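Long-range contacts in cellulose synthase 1 (Gluconacetobacter xylinus, PDB 4I86), which is represented here by its C-terminal PilZ domain, a compact regulatory module built from a curled antiparallel beta sheet and a C-terminal helix: residues P13-V18 and T30-D35; P17-N22 and Y58-L63; A41-S46 and G82-T87; M45-K50 and I75-G80. All coordinates share one frame; numbering follows the deposited sequence.

Contact 1 (P13-V18 and T30-D35)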
loop_
_atom_site.group_PDB
_atom_site.type_symbol
_atom_site.label_atom_id
_atom_site.label_comp_id
_atom_site.label_asym_id
_atom_site.label_seq_id
_atom_site.Cartn_x
_atom_site.Cartn_y
_atom_site.Cartn_z
ATOM N N PRO A 13 -10.600 -1.031 -7.516
ATOM C CA PRO A 13 -10.705 0.410 -7.245
ATOM C C PRO A 13 -11.441 0.664 -5.933
ATOM O O PRO A 13 -12.550 0.160 -5.733
ATOM C CB PRO A 13 -11.538 0.939 -8.424
ATOM C CG PRO A 13 -12.038 -0.294 -9.175
ATOM C CD PRO A 13 -11.062 -1.377 -8.875
ATOM N N ALA A 14 -10.826 1.437 -5.049
ATOM C CA ALA A 14 -11.399 1.690 -3.736
ATOM C C ALA A 14 -10.747 2.905 -3.109
ATOM O O ALA A 14 -9.572 3.184 -3.338
ATOM C CB ALA A 14 -11.231 0.481 -2.834
ATOM N N THR A 15 -11.525 3.623 -2.309
ATOM C CA THR A 15 -11.051 4.831 -1.674
ATOM C C THR A 15 -11.052 4.636 -0.165
ATOM O O THR A 15 -12.112 4.643 0.474
ATOM C CB THR A 15 -11.954 6.034 -2.026
ATOM O OG1 THR A 15 -11.917 6.258 -3.441
ATOM C CG2 THR A 15 -11.470 7.296 -1.302
ATOM N N ILE A 16 -9.864 4.453 0.406
ATOM C CA ILE A 16 -9.740 4.299 1.850
ATOM C C ILE A 16 -8.537 5.042 2.380
ATOM O O ILE A 16 -7.471 5.044 1.752
ATOM C CB ILE A 16 -9.734 2.805 2.294
ATOM C CG1 ILE A 16 -8.462 2.085 1.864
ATOM C CG2 ILE A 16 -10.957 2.078 1.743
ATOM C CD1 ILE A 16 -8.357 0.694 2.441
ATOM N N PRO A 17 -8.709 5.702 3.534
ATOM C CA PRO A 17 -7.617 6.454 4.149
ATOM C C PRO A 17 -6.447 5.519 4.464
ATOM O O PRO A 17 -6.645 4.385 4.925
ATOM C CB PRO A 17 -8.235 6.972 5.461
ATOM C CG PRO A 17 -9.712 6.902 5.237
ATOM C CD PRO A 17 -9.936 5.725 4.350
ATOM N N VAL A 18 -5.236 6.005 4.236
ATOM C CA VAL A 18 -4.049 5.250 4.592
ATOM C C VAL A 18 -2.995 6.201 5.116
ATOM O O VAL A 18 -3.013 7.396 4.799
ATOM C CB VAL A 18 -3.494 4.477 3.375
ATOM C CG1 VAL A 18 -4.510 3.462 2.872
ATOM C CG2 VAL A 18 -3.122 5.445 2.259
ATOM N N THR A 30 -0.085 11.048 4.730
ATOM C CA THR A 30 -1.431 10.504 4.743
ATOM C C THR A 30 -1.993 10.633 3.327
ATOM O O THR A 30 -1.471 11.412 2.534
ATOM C CB THR A 30 -2.299 11.275 5.770
ATOM O OG1 THR A 30 -1.703 11.146 7.072
ATOM C CG2 THR A 30 -3.708 10.725 5.822
ATOM N N GLY A 31 -3.038 9.868 3.009
ATOM C CA GLY A 31 -3.612 9.857 1.670
ATOM C C GLY A 31 -4.847 8.983 1.600
ATOM O O GLY A 31 -5.313 8.504 2.634
ATOM N N VAL A 32 -5.408 8.801 0.399
ATOM C CA VAL A 32 -6.452 7.807 0.200
ATOM C C VAL A 32 -6.076 6.898 -0.956
ATOM O O VAL A 32 -5.371 7.309 -1.883
ATOM C CB VAL A 32 -7.860 8.423 -0.070
ATOM C CG1 VAL A 32 -8.397 9.133 1.165
ATOM C CG2 VAL A 32 -7.820 9.359 -1.274
ATOM N N THR A 33 -6.560 5.665 -0.911
ATOM C CA THR A 33 -6.234 4.713 -1.960
ATOM C C THR A 33 -7.004 5.038 -3.235
ATOM O O THR A 33 -8.043 5.702 -3.191
ATOM C CB THR A 33 -6.556 3.281 -1.532
ATOM O OG1 THR A 33 -7.971 3.159 -1.304
ATOM C CG2 THR A 33 -5.785 2.940 -0.260
ATOM N N GLU A 34 -6.495 4.551 -4.363
ATOM C CA GLU A 34 -7.214 4.639 -5.630
ATOM C C GLU A 34 -7.591 3.232 -6.082
ATOM O O GLU A 34 -8.732 2.960 -6.466
ATOM C CB GLU A 34 -6.343 5.332 -6.677
ATOM C CG GLU A 34 -6.045 6.789 -6.347
ATOM C CD GLU A 34 -5.005 7.389 -7.268
ATOM O OE1 GLU A 34 -4.732 6.775 -8.321
ATOM O OE2 GLU A 34 -4.455 8.461 -6.935
ATOM N N ASP A 35 -6.625 2.325 -6.014
ATOM C CA ASP A 35 -6.907 0.927 -6.279
ATOM C C ASP A 35 -5.974 0.066 -5.450
ATOM O O ASP A 35 -4.905 0.517 -5.027
ATOM C CB ASP A 35 -6.710 0.610 -7.752
ATOM C CG ASP A 35 -5.251 0.644 -8.150
ATOM O OD1 ASP A 35 -4.817 1.691 -8.663
ATOM O OD2 ASP A 35 -4.532 -0.362 -7.935
HETATM O O HOH W 1 -9.919 7.104 -4.493
#

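Contact 2 (P17-N22 and Y58-L63)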
loop_
_atom_site.group_PDB
_atom_site.type_symbol
_atom_site.label_atom_id
_atom_site.label_comp_id
_atom_site.label_asym_id
_atom_site.label_seq_id
_atom_site.Cartn_x
_atom_site.Cartn_y
_atom_site.Cartn_z
ATOM N N PRO A 17 -8.709 5.702 3.534
ATOM C CA PRO A 17 -7.617 6.454 4.149
ATOM C C PRO A 17 -6.447 5.519 4.464
ATOM O O PRO A 17 -6.645 4.385 4.925
ATOM C CB PRO A 17 -8.235 6.972 5.461
ATOM C CG PRO A 17 -9.712 6.902 5.237
ATOM C CD PRO A 17 -9.936 5.725 4.350
ATOM N N VAL A 18 -5.236 6.005 4.236
ATOM C CA VAL A 18 -4.049 5.250 4.592
ATOM C C VAL A 18 -2.995 6.201 5.116
ATOM O O VAL A 18 -3.013 7.396 4.799
ATOM C CB VAL A 18 -3.494 4.477 3.375
ATOM C CG1 VAL A 18 -4.510 3.462 2.872
ATOM C CG2 VAL A 18 -3.122 5.445 2.259
ATOM N N GLU A 19 -2.073 5.675 5.918
ATOM C CA GLU A 19 -0.906 6.437 6.336
ATOM C C GLU A 19 0.319 5.677 5.857
ATOM O O GLU A 19 0.334 4.442 5.873
ATOM C CB GLU A 19 -0.879 6.599 7.861
ATOM C CG GLU A 19 -2.208 7.058 8.448
ATOM C CD GLU A 19 -2.542 6.356 9.753
ATOM O OE1 GLU A 19 -1.990 5.256 10.002
ATOM O OE2 GLU A 19 -3.352 6.902 10.545
ATOM N N VAL A 20 1.346 6.409 5.446
ATOM C CA VAL A 20 2.549 5.784 4.910
ATOM C C VAL A 20 3.791 6.393 5.534
ATOM O O VAL A 20 3.954 7.611 5.545
ATOM C CB VAL A 20 2.658 5.988 3.394
ATOM C CG1 VAL A 20 3.835 5.179 2.850
ATOM C CG2 VAL A 20 1.346 5.614 2.713
ATOM N N ALA A 21 4.664 5.536 6.047
ATOM C CA ALA A 21 5.933 5.958 6.603
ATOM C C ALA A 21 7.057 5.211 5.902
ATOM O O ALA A 21 6.904 4.018 5.615
ATOM C CB ALA A 21 5.964 5.642 8.077
ATOM N N ASN A 22 8.195 5.866 5.649
ATOM C CA ASN A 22 9.382 5.111 5.203
ATOM C C ASN A 22 9.988 4.334 6.377
ATOM O O ASN A 22 9.551 4.497 7.511
ATOM C CB ASN A 22 10.416 5.972 4.454
ATOM C CG ASN A 22 10.923 7.150 5.280
ATOM O OD1 ASN A 22 10.597 7.287 6.463
ATOM N ND2 ASN A 22 11.748 8.001 4.654
ATOM N N TYR A 58 5.983 1.347 5.301
ATOM C CA TYR A 58 4.891 0.636 5.930
ATOM C C TYR A 58 3.639 1.401 5.579
ATOM O O TYR A 58 3.637 2.638 5.612
ATOM C CB TYR A 58 5.077 0.549 7.459
ATOM C CG TYR A 58 6.306 -0.232 7.875
ATOM C CD1 TYR A 58 6.355 -1.607 7.715
ATOM C CD2 TYR A 58 7.417 0.403 8.421
ATOM C CE1 TYR A 58 7.472 -2.335 8.087
ATOM C CE2 TYR A 58 8.553 -0.329 8.800
ATOM C CZ TYR A 58 8.563 -1.693 8.629
ATOM O OH TYR A 58 9.663 -2.438 8.995
ATOM N N ILE A 59 2.588 0.669 5.211
ATOM C CA ILE A 59 1.297 1.267 4.923
ATOM C C ILE A 59 0.306 0.826 5.997
ATOM O O ILE A 59 0.215 -0.356 6.326
ATOM C CB ILE A 59 0.784 0.861 3.525
ATOM C CG1 ILE A 59 1.728 1.398 2.444
ATOM C CG2 ILE A 59 -0.625 1.362 3.295
ATOM C CD1 ILE A 59 1.256 1.135 1.054
ATOM N N ARG A 60 -0.398 1.790 6.582
ATOM C CA ARG A 60 -1.366 1.477 7.621
ATOM C C ARG A 60 -2.746 1.964 7.207
ATOM O O ARG A 60 -2.894 3.037 6.621
ATOM C CB ARG A 60 -0.951 2.108 8.946
ATOM C CG ARG A 60 -1.967 1.923 10.064
ATOM C CD ARG A 60 -1.449 2.440 11.384
ATOM N NE ARG A 60 -2.393 2.136 12.458
ATOM C CZ ARG A 60 -3.363 2.957 12.850
ATOM N NH1 ARG A 60 -3.512 4.135 12.256
ATOM N NH2 ARG A 60 -4.186 2.596 13.831
ATOM N N THR A 61 -3.760 1.171 7.509
ATOM C CA THR A 61 -5.126 1.578 7.227
ATOM C C THR A 61 -6.042 0.744 8.088
ATOM O O THR A 61 -5.578 -0.120 8.849
ATOM C CB THR A 61 -5.469 1.384 5.721
ATOM O OG1 THR A 61 -6.761 1.939 5.441
ATOM C CG2 THR A 61 -5.437 -0.111 5.332
ATOM N N VAL A 62 -7.338 1.003 7.966
ATOM C CA VAL A 62 -8.348 0.247 8.700
ATOM C C VAL A 62 -9.433 -0.256 7.743
ATOM O O VAL A 62 -9.819 0.423 6.787
ATOM C CB VAL A 62 -8.951 1.100 9.856
ATOM C CG1 VAL A 62 -10.118 0.370 10.543
ATOM C CG2 VAL A 62 -7.860 1.459 10.876
ATOM N N LEU A 63 -9.907 -1.465 7.984
ATOM C CA LEU A 63 -10.948 -2.033 7.157
ATOM C C LEU A 63 -11.763 -2.933 8.047
ATOM O O LEU A 63 -11.199 -3.736 8.785
ATOM C CB LEU A 63 -10.332 -2.854 6.029
ATOM C CG LEU A 63 -11.337 -3.383 5.004
ATOM C CD1 LEU A 63 -11.893 -2.237 4.188
ATOM C CD2 LEU A 63 -10.676 -4.413 4.097
#

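Contact 3 (A41-S46 and G82-T87)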
loop_
_atom_site.group_PDB
_atom_site.type_symbol
_atom_site.label_atom_id
_atom_site.label_comp_id
_atom_site.label_asym_id
_atom_site.label_seq_id
_atom_site.Cartn_x
_atom_site.Cartn_y
_atom_site.Cartn_z
ATOM N N ALA A 41 -0.520 -1.214 -4.436
ATOM C CA ALA A 41 -1.500 -0.154 -4.216
ATOM C C ALA A 41 -1.216 1.068 -5.074
ATOM O O ALA A 41 -0.069 1.355 -5.398
ATOM C CB ALA A 41 -1.519 0.243 -2.744
ATOM N N ALA A 42 -2.269 1.787 -5.439
ATOM C CA ALA A 42 -2.106 3.135 -5.982
ATOM C C ALA A 42 -2.784 4.086 -5.014
ATOM O O ALA A 42 -3.951 3.894 -4.671
ATOM C CB ALA A 42 -2.722 3.251 -7.382
ATOM N N VAL A 43 -2.052 5.103 -4.569
ATOM C CA VAL A 43 -2.571 5.996 -3.531
ATOM C C VAL A 43 -2.534 7.479 -3.915
ATOM O O VAL A 43 -1.521 7.979 -4.422
ATOM C CB VAL A 43 -1.785 5.839 -2.214
ATOM C CG1 VAL A 43 -2.439 6.665 -1.091
ATOM C CG2 VAL A 43 -1.673 4.357 -1.815
ATOM N N LYS A 44 -3.635 8.187 -3.664
ATOM C CA LYS A 44 -3.620 9.645 -3.814
ATOM C C LYS A 44 -2.860 10.248 -2.636
ATOM O O LYS A 44 -3.319 10.207 -1.489
ATOM C CB LYS A 44 -5.031 10.224 -3.887
ATOM C CG LYS A 44 -5.073 11.700 -4.306
ATOM C CD LYS A 44 -6.520 12.202 -4.393
ATOM C CE LYS A 44 -6.615 13.707 -4.158
ATOM N NZ LYS A 44 -8.038 14.155 -4.014
ATOM N N MET A 45 -1.685 10.797 -2.918
ATOM C CA MET A 45 -0.800 11.244 -1.860
ATOM C C MET A 45 0.342 12.068 -2.433
ATOM O O MET A 45 0.603 12.016 -3.637
ATOM C CB MET A 45 -0.227 10.031 -1.118
ATOM C CG MET A 45 0.593 9.101 -2.004
ATOM S SD MET A 45 1.544 7.893 -1.059
ATOM C CE MET A 45 3.189 8.596 -1.141
ATOM N N SER A 46 1.031 12.807 -1.568
ATOM C CA SER A 46 2.187 13.596 -1.983
ATOM C C SER A 46 3.434 13.218 -1.191
ATOM O O SER A 46 3.530 13.500 0.006
ATOM C CB SER A 46 1.895 15.096 -1.852
ATOM O OG SER A 46 0.693 15.442 -2.534
ATOM N N GLY A 82 1.013 7.995 -5.474
ATOM C CA GLY A 82 2.105 7.123 -5.074
ATOM C C GLY A 82 1.772 5.695 -5.488
ATOM O O GLY A 82 0.642 5.231 -5.277
ATOM N N ILE A 83 2.736 5.003 -6.099
ATOM C CA ILE A 83 2.529 3.612 -6.519
ATOM C C ILE A 83 3.388 2.676 -5.684
ATOM O O ILE A 83 4.597 2.896 -5.525
ATOM C CB ILE A 83 2.867 3.371 -8.012
ATOM C CG1 ILE A 83 2.122 4.366 -8.913
ATOM C CG2 ILE A 83 2.580 1.903 -8.390
ATOM C CD1 ILE A 83 0.605 4.291 -8.821
ATOM N N PHE A 84 2.773 1.609 -5.178
ATOM C CA PHE A 84 3.485 0.692 -4.287
ATOM C C PHE A 84 3.362 -0.756 -4.749
ATOM O O PHE A 84 2.415 -1.120 -5.436
ATOM C CB PHE A 84 2.921 0.797 -2.862
ATOM C CG PHE A 84 2.960 2.190 -2.284
ATOM C CD1 PHE A 84 3.946 2.552 -1.384
ATOM C CD2 PHE A 84 2.000 3.132 -2.635
ATOM C CE1 PHE A 84 3.987 3.831 -0.849
ATOM C CE2 PHE A 84 2.037 4.415 -2.100
ATOM C CZ PHE A 84 3.031 4.759 -1.211
ATOM N N ILE A 85 4.340 -1.568 -4.360
ATOM C CA ILE A 85 4.219 -3.014 -4.435
ATOM C C ILE A 85 4.344 -3.589 -3.025
ATOM O O ILE A 85 5.189 -3.152 -2.254
ATOM C CB ILE A 85 5.310 -3.638 -5.339
ATOM C CG1 ILE A 85 6.700 -3.196 -4.873
ATOM C CG2 ILE A 85 5.080 -3.253 -6.795
ATOM C CD1 ILE A 85 7.840 -3.882 -5.606
ATOM N N TRP A 86 3.493 -4.548 -2.681
ATOM C CA TRP A 86 3.576 -5.196 -1.373
ATOM C C TRP A 86 4.883 -5.949 -1.228
ATOM O O TRP A 86 5.412 -6.468 -2.205
ATOM C CB TRP A 86 2.419 -6.177 -1.194
ATOM C CG TRP A 86 1.066 -5.555 -1.416
ATOM C CD1 TRP A 86 0.120 -5.945 -2.316
ATOM C CD2 TRP A 86 0.535 -4.415 -0.737
ATOM N NE1 TRP A 86 -0.983 -5.128 -2.228
ATOM C CE2 TRP A 86 -0.749 -4.180 -1.263
ATOM C CE3 TRP A 86 1.017 -3.579 0.280
ATOM C CZ2 TRP A 86 -1.559 -3.146 -0.804
ATOM C CZ3 TRP A 86 0.219 -2.556 0.728
ATOM C CH2 TRP A 86 -1.058 -2.342 0.185
ATOM N N THR A 87 5.380 -6.000 0.006
ATOM C CA THR A 87 6.509 -6.827 0.413
ATOM C C THR A 87 5.949 -7.950 1.287
ATOM O O THR A 87 5.357 -7.688 2.330
ATOM C CB THR A 87 7.481 -6.015 1.300
ATOM O OG1 THR A 87 8.071 -4.952 0.536
ATOM C CG2 THR A 87 8.575 -6.902 1.836
#

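Contact 4 (M45-K50 and I75-G80)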
loop_
_atom_site.group_PDB
_atom_site.type_symbol
_atom_site.label_atom_id
_atom_site.label_comp_id
_atom_site.label_asym_id
_atom_site.label_seq_id
_atom_site.Cartn_x
_atom_site.Cartn_y
_atom_site.Cartn_z
ATOM N N MET A 45 -1.685 10.797 -2.918
ATOM C CA MET A 45 -0.800 11.244 -1.860
ATOM C C MET A 45 0.342 12.068 -2.433
ATOM O O MET A 45 0.603 12.016 -3.637
ATOM C CB MET A 45 -0.227 10.031 -1.118
ATOM C CG MET A 45 0.593 9.101 -2.004
ATOM S SD MET A 45 1.544 7.893 -1.059
ATOM C CE MET A 45 3.189 8.596 -1.141
ATOM N N SER A 46 1.031 12.807 -1.568
ATOM C CA SER A 46 2.187 13.596 -1.983
ATOM C C SER A 46 3.434 13.218 -1.191
ATOM O O SER A 46 3.530 13.500 0.006
ATOM C CB SER A 46 1.895 15.096 -1.852
ATOM O OG SER A 46 0.693 15.442 -2.534
ATOM N N TRP A 47 4.382 12.576 -1.874
ATOM C CA TRP A 47 5.654 12.145 -1.288
ATOM C C TRP A 47 6.686 13.278 -1.363
ATOM O O TRP A 47 6.970 13.790 -2.451
ATOM C CB TRP A 47 6.159 10.901 -2.033
ATOM C CG TRP A 47 7.245 10.108 -1.345
ATOM C CD1 TRP A 47 8.548 9.991 -1.737
ATOM C CD2 TRP A 47 7.110 9.304 -0.158
ATOM N NE1 TRP A 47 9.235 9.175 -0.865
ATOM C CE2 TRP A 47 8.375 8.737 0.107
ATOM C CE3 TRP A 47 6.043 9.009 0.699
ATOM C CZ2 TRP A 47 8.601 7.891 1.199
ATOM C CZ3 TRP A 47 6.271 8.174 1.783
ATOM C CH2 TRP A 47 7.537 7.624 2.020
ATOM N N PRO A 48 7.256 13.664 -0.205
ATOM C CA PRO A 48 8.107 14.859 -0.071
ATOM C C PRO A 48 9.588 14.629 -0.362
ATOM O O PRO A 48 10.435 15.231 0.297
ATOM C CB PRO A 48 7.953 15.215 1.409
ATOM C CG PRO A 48 7.822 13.867 2.067
ATOM C CD PRO A 48 7.003 13.024 1.101
ATOM N N ALA A 49 9.903 13.770 -1.317
ATOM C CA ALA A 49 11.285 13.589 -1.723
ATOM C C ALA A 49 11.318 12.958 -3.098
ATOM O O ALA A 49 10.310 12.435 -3.572
ATOM C CB ALA A 49 12.031 12.726 -0.715
ATOM N N LYS A 50 12.476 13.026 -3.745
ATOM C CA LYS A 50 12.641 12.358 -5.021
ATOM C C LYS A 50 13.050 10.923 -4.780
ATOM O O LYS A 50 13.934 10.640 -3.967
ATOM C CB LYS A 50 13.650 13.080 -5.916
ATOM C CG LYS A 50 13.005 14.164 -6.763
ATOM C CD LYS A 50 11.737 13.620 -7.419
ATOM C CE LYS A 50 11.152 14.599 -8.429
ATOM N NZ LYS A 50 9.935 14.037 -9.088
ATOM N N ILE A 75 7.432 2.744 -5.421
ATOM C CA ILE A 75 8.218 2.581 -6.640
ATOM C C ILE A 75 8.131 3.804 -7.556
ATOM O O ILE A 75 9.026 4.043 -8.363
ATOM C CB ILE A 75 7.837 1.282 -7.416
ATOM C CG1 ILE A 75 6.357 1.280 -7.797
ATOM C CG2 ILE A 75 8.186 0.033 -6.590
ATOM C CD1 ILE A 75 5.988 0.235 -8.860
ATOM N N ARG A 76 7.051 4.569 -7.431
ATOM C CA ARG A 76 6.920 5.829 -8.157
ATOM C C ARG A 76 6.121 6.838 -7.348
ATOM O O ARG A 76 5.231 6.466 -6.579
ATOM C CB ARG A 76 6.238 5.621 -9.514
ATOM C CG ARG A 76 6.399 6.795 -10.475
ATOM C CD ARG A 76 5.187 6.936 -11.389
ATOM N NE ARG A 76 4.061 7.585 -10.714
ATOM C CZ ARG A 76 3.506 8.732 -11.104
ATOM N NH1 ARG A 76 3.962 9.363 -12.182
ATOM N NH2 ARG A 76 2.489 9.245 -10.419
ATOM N N ALA A 77 6.441 8.117 -7.537
ATOM C CA ALA A 77 5.708 9.212 -6.906
ATOM C C ALA A 77 5.573 10.380 -7.884
ATOM O O ALA A 77 6.575 10.905 -8.369
ATOM C CB ALA A 77 6.424 9.659 -5.633
ATOM N N GLY A 78 4.340 10.783 -8.176
ATOM C CA GLY A 78 4.110 11.826 -9.160
ATOM C C GLY A 78 3.147 12.917 -8.735
ATOM O O GLY A 78 2.368 13.414 -9.554
ATOM N N ASN A 79 3.221 13.307 -7.462
ATOM C CA ASN A 79 2.282 14.260 -6.856
ATOM C C ASN A 79 0.830 13.920 -7.187
ATOM O O ASN A 79 0.439 13.821 -8.359
ATOM C CB ASN A 79 2.612 15.713 -7.233
ATOM C CG ASN A 79 1.699 16.721 -6.546
ATOM O OD1 ASN A 79 0.635 17.067 -7.069
ATOM N ND2 ASN A 79 2.117 17.204 -5.373
ATOM N N GLY A 80 0.031 13.738 -6.140
ATOM C CA GLY A 80 -1.321 13.243 -6.292
ATOM C C GLY A 80 -1.317 11.729 -6.374
ATOM O O GLY A 80 -2.362 11.099 -6.219
#

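Contact 1 (P13-V18 and T30-D35)
T33 OG1 is held by two bonds, giving its proton to A14 O at 2.6 Å and accepting the N-H of I16 at 2.9 Å. The contact belongs to the antiparallel hairpin of strands 17-22 and 28-36 in the PilZ domain, just where the pairing is interrupted and resumes around P13 and D35 with its register shifted by one residue. Here a threonine side chain serves two main-chain groups in the irregular stretch between the two ladders. Its chi1 of 63° sets OG1 between its own backbone N and carbonyl carbon, turning it toward A14 and I16. T33 N completes the link by bonding to I16 O at 2.9 Å. Beyond the interruption, A14 N reaches E34 O, coming from above the carbonyl plane.

Regular pairing appears at V18 and G31, which exchange two backbone bonds. P17, lacking an N-H, costs no bond to strand 28-36 at its non-hydrogen-bonded position beside V32. On the outer face, T15 CG2 rests 4.0 Å from V32 CB. I16 also packs on L100 and L104 of helix 91-105. The methyls V18 CG1 and T33 CG2 meet tightly, at 3.4 Å.

Contact 2 (P17-N22 and Y58-L63)
R60 lies alongside E19, both side chains pointing the same way from a hydrogen-bonded residue pair of the antiparallel strands 17-22 and 55-63, in the curled sheet of the PilZ domain. The R60 chain leaves the backbone with CG opposite its own N (chi1 175°) and stays extended to NE, a course that carries it past the glutamate. R60 CB is 3.5 Å from E19 OE1, CG is nearer, and CD is 3.2 Å from the same oxygen, so the aliphatic part of R60 runs beside the carboxylate on the way to its guanidinium. NE turns to a second acid, forming a salt bridge with E67 on the next strand, 66-77. At the tip, R60 NH1 donates to E19 OE1 at 2.9 Å along an almost straight bond, in the guanidinium plane and onto the syn lone pair. The two flat groups are nearly coplanar, 15° apart; the E19 chain is bent at chi2 (140°) and its carboxylate ends beside NH1.

The backbones of E19 and R60 exchange two bonds, as do those of A21 and Y58. On the opposite, buried face, V18 CG1 sits 3.7 Å from T61 CB, and V20 CG2 approaches I59 CG1 at 4.2 Å; branched apolar residues suit this inner side. T61 OG1 donates to P17 O at 2.5 Å, nearly along the C=O axis, a side-chain link between the strands. A long arginine held between two glutamates thus ties three adjacent strands together on the outer face, and its positive charge is probably well balanced by the pair of acids.

Contact 3 (A41-S46 and G82-T87)
The ring of F84 lies at the apolar centre, and V43 and M45 reach it from the segment 41-46. V43 CG2 lies obliquely against the ring, 3.7 Å from F84 CE2. M45 SD comes to the ring edge, 3.5 Å from F84 CZ and 4.7 Å from the ring centroid, in the ring plane: a Met-aromatic contact in which the sulfur meets the hydrogen-bearing rim. The bend of the methionine at its last torsion (chi3 -103°) also brings M45 CE near F84 CZ, at 3.8 Å. G82 suits its place because it has no side chain on this face, leaving the room that M45 occupies; M45 CG is 3.7 Å from G82 N.

Farther along the same face, the small A41 lets the indole of W86 come close, A41 CB lying 3.9 Å from both W86 CZ2 and W86 CH2. On the other face, A42 CB touches I83 CD1.

At the polar edge the backbones form a regular antiparallel ladder, with A41 and F84 exchanging two bonds and V43 and G82 two more, the shortest being G82 N to V43 O at 2.7 Å. The indole N-H of W86 bonds to S37 O. In the barrel-like PilZ sheet, strand 28-36 flanks 40-44 and strand 66-77 flanks 82-86, while V20 of strand 17-22 and I59 of strand 55-63 come across the interior onto F84.

Contact 4 (M45-K50 and I75-G80)
G80 meets M45 through a bent, weak bond from M45 N to G80 O, 3.4 Å long, at a turn whose backbone is unusual: both N79 and G80 have positive phi, 47° and 84°. At the angles of G80 a beta carbon would press on the carbonyl oxygen of the residue before it, so glycine suits the place. The turn links strand 66-77 to strand 82-86 in the curled PilZ sheet, and the partner segment is the irregular chain that follows strand 40-44.

Beside it, S46 OG lies 3.6 Å from N79 ND2, a loose polar approach at the surface. N79 chi1 of -177° swings the amide away from its own N and toward the serine. Farther on, the contact becomes apolar: W47 CB and A77 CB approach to 3.8 Å. Alanine, with only a CB, lets the strand approach the W47 CB. P48 CD lies 3.6 Å above one face of the W47 ring, offset toward its rim, and W47 also packs on V29 and I74.

The one bond established between the segments is long and bent. With 237 Å² buried in all, the chemistry implies a contact that rests largely on backbone proximity and a small apolar touch at the surface.

Overall arrangement
Contacts 1, 2 and 3 are strand pairings of one curled antiparallel sheet, and contact 4 joins a loop to the turn beside it. Contacts 1 and 2 share P17 and V18 on strand 17-22, which pairs with a different neighbour in each; their centres lie 9 Å apart. Contact 1 passes to contact 3 through adjacent strands 28-36 and 40-44, where V32 O and K44 N are 2.6 Å apart, probably a hydrogen bond. Contacts 2 and 3 face each other across the interior: V18 CG2 is 3.6 Å from V43 CG1, and I59 CD1 is 3.8 Å from W86 CZ3. Contact 4 continues from contact 3 through M45 and S46, its centre 9 Å away, but about 15 Å from contacts 1 and 2.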